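Local coordinates for hypothetical protein (Bacteroides eggerthii, PDB 4JGL) that is of unknown function but adopts a streptavidin-like beta-barrel fold with two extra alpha helices and binds calcium in the crystal, at residues 76-81 with 113-118. Sequence-based numbering, arbitrary orientation.
With CA (calcium ion), chain D.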
loop_
_atom_site.group_PDB
_atom_site.type_symbol
_atom_site.label_atom_id
_atom_site.label_comp_id
_atom_site.label_asym_id
_atom_site.label_seq_id
_atom_site.Cartn_x
_atom_site.Cartn_y
_atom_site.Cartn_z
ATOM N N GLY A 76 -18.417 -6.570 -3.739
ATOM C CA GLY A 76 -19.127 -6.382 -2.498
ATOM C C GLY A 76 -18.282 -5.579 -1.516
ATOM O O GLY A 76 -17.868 -4.457 -1.796
ATOM N N ASP A 77 -18.013 -6.179 -0.373
ATOM C CA ASP A 77 -17.162 -5.548 0.632
ATOM C C ASP A 77 -15.664 -5.790 0.411
ATOM O O ASP A 77 -14.842 -5.228 1.147
ATOM C CB ASP A 77 -17.486 -6.097 2.012
ATOM C CG ASP A 77 -18.802 -5.620 2.563
ATOM O OD1 ASP A 77 -19.147 -4.425 2.399
ATOM O OD2 ASP A 77 -19.435 -6.474 3.216
ATOM N N ASN A 78 -15.309 -6.633 -0.543
ATOM C CA ASN A 78 -13.923 -7.011 -0.750
ATOM C C ASN A 78 -13.202 -6.089 -1.709
ATOM O O ASN A 78 -13.743 -5.696 -2.735
ATOM C CB ASN A 78 -13.850 -8.427 -1.262
ATOM C CG ASN A 78 -14.457 -9.427 -0.329
ATOM O OD1 ASN A 78 -14.736 -9.141 0.838
ATOM N ND2 ASN A 78 -14.682 -10.622 -0.848
ATOM N N ILE A 79 -11.944 -5.781 -1.386
ATOM C CA ILE A 79 -11.089 -4.988 -2.236
ATOM C C ILE A 79 -10.215 -5.939 -3.044
ATOM O O ILE A 79 -9.345 -6.612 -2.488
ATOM C CB ILE A 79 -10.193 -4.040 -1.432
ATOM C CG1 ILE A 79 -10.992 -3.176 -0.464
ATOM C CG2 ILE A 79 -9.354 -3.157 -2.346
ATOM C CD1 ILE A 79 -10.097 -2.397 0.527
ATOM N N GLN A 80 -10.407 -5.978 -4.362
ATOM C CA GLN A 80 -9.629 -6.825 -5.246
ATOM C C GLN A 80 -8.566 -5.995 -5.959
ATOM O O GLN A 80 -8.906 -5.127 -6.786
ATOM C CB GLN A 80 -10.523 -7.458 -6.315
ATOM C CG GLN A 80 -11.506 -8.449 -5.805
ATOM C CD GLN A 80 -12.334 -9.057 -6.942
ATOM O OE1 GLN A 80 -12.570 -8.421 -7.967
ATOM N NE2 GLN A 80 -12.769 -10.281 -6.752
ATOM N N CYS A 81 -7.310 -6.353 -5.742
ATOM C CA CYS A 81 -6.148 -5.562 -6.150
ATOM C C CYS A 81 -5.306 -6.313 -7.178
ATOM O O CYS A 81 -4.871 -7.438 -6.934
ATOM C CB CYS A 81 -5.248 -5.222 -4.943
ATOM S SG CYS A 81 -6.043 -4.347 -3.646
ATOM N N THR A 113 -6.735 -9.942 -2.394
ATOM C CA THR A 113 -8.150 -9.705 -2.083
ATOM C C THR A 113 -8.213 -9.423 -0.592
ATOM O O THR A 113 -7.856 -10.295 0.219
ATOM C CB THR A 113 -9.033 -10.902 -2.433
ATOM O OG1 THR A 113 -8.983 -11.116 -3.854
ATOM C CG2 THR A 113 -10.517 -10.673 -2.062
ATOM N N PHE A 114 -8.643 -8.223 -0.234
ATOM C CA PHE A 114 -8.792 -7.825 1.154
ATOM C C PHE A 114 -10.258 -7.949 1.556
ATOM O O PHE A 114 -11.137 -7.383 0.882
ATOM C CB PHE A 114 -8.295 -6.402 1.354
ATOM C CG PHE A 114 -6.804 -6.266 1.220
ATOM C CD1 PHE A 114 -5.951 -6.828 2.172
ATOM C CD2 PHE A 114 -6.247 -5.607 0.158
ATOM C CE1 PHE A 114 -4.568 -6.716 2.042
ATOM C CE2 PHE A 114 -4.870 -5.493 0.027
ATOM C CZ PHE A 114 -4.043 -6.068 0.964
ATOM N N ILE A 115 -10.507 -8.687 2.644
ATOM C CA ILE A 115 -11.850 -8.918 3.152
ATOM C C ILE A 115 -11.994 -8.275 4.535
ATOM O O ILE A 115 -11.015 -8.138 5.271
ATOM C CB ILE A 115 -12.206 -10.412 3.220
ATOM C CG1 ILE A 115 -11.364 -11.156 4.242
ATOM C CG2 ILE A 115 -12.084 -11.055 1.837
ATOM C CD1 ILE A 115 -11.816 -12.618 4.433
ATOM N N PRO A 116 -13.209 -7.845 4.906
ATOM C CA PRO A 116 -13.350 -7.221 6.211
ATOM C C PRO A 116 -13.032 -8.157 7.372
ATOM O O PRO A 116 -13.018 -9.385 7.225
ATOM C CB PRO A 116 -14.826 -6.815 6.258
ATOM C CG PRO A 116 -15.205 -6.680 4.821
ATOM C CD PRO A 116 -14.434 -7.744 4.100
ATOM N N THR A 117 -12.819 -7.552 8.531
ATOM C CA THR A 117 -12.600 -8.252 9.794
ATOM C C THR A 117 -13.736 -7.879 10.765
ATOM O O THR A 117 -13.578 -7.042 11.637
ATOM C CB THR A 117 -11.222 -7.917 10.365
ATOM O OG1 THR A 117 -11.100 -6.515 10.499
ATOM C CG2 THR A 117 -10.115 -8.449 9.453
ATOM N N PRO A 118 -14.926 -8.494 10.596
ATOM C CA PRO A 118 -16.063 -8.044 11.397
ATOM C C PRO A 118 -15.878 -8.186 12.900
ATOM O O PRO A 118 -16.489 -7.423 13.659
ATOM C CB PRO A 118 -17.223 -8.920 10.894
ATOM C CG PRO A 118 -16.583 -10.071 10.185
ATOM C CD PRO A 118 -15.280 -9.575 9.662
HETATM CA CA CA D . -12.655 -4.877 11.579
HETATM O O HOH W 1 -11.474 -11.830 -5.048
HETATM O O HOH W 2 -13.614 -4.749 9.426
HETATM O O HOH W 3 -14.796 -4.550 12.586
HETATM O O HOH W 4 -12.930 -2.514 11.835
#
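Cys81 SG meets the Phe114 ring at its edge, near the ring plane, 5.1 Å from the centroid and nearest CD2 and CE2; the ring also meets those of Phe112, nearly parallel, and Phe55, steeply inclined. Ile115 CG2 sits over one face of the Asn78 amide, 3.4 Å from Asn78 OD1, while Pro116 CD lies at the oxygen edge, nearly in the amide plane. With CG beside its own backbone N (chi1 -60°), Asn78 swings the amide back toward the start of its strand, where it meets Ile115 across the pair; an alanine here would probably leave Ile115 CG2 without the amide face over it and Pro116 CD without its OD1 neighbour. Ile79 and Phe114 form an antiparallel hydrogen-bonded pair: Ile79 N to Phe114 O is 2.9 Å, in the carbonyl plane, and the return bond from Phe114 N to Ile79 O is straighter (N-H...O 169° against 158°). One water takes a bond from Gln80 NE2 and joins Thr113 OG1. Past Pro116, Thr117 grips calcium through O (2.4 Å) and OG1 (2.5 Å), with three waters, Cys120 and Ser123. Strand 78-92 thus pairs with 112-116 in the curled, antiparallel sheet of a streptavidin-like barrel, beside a calcium-bound loop.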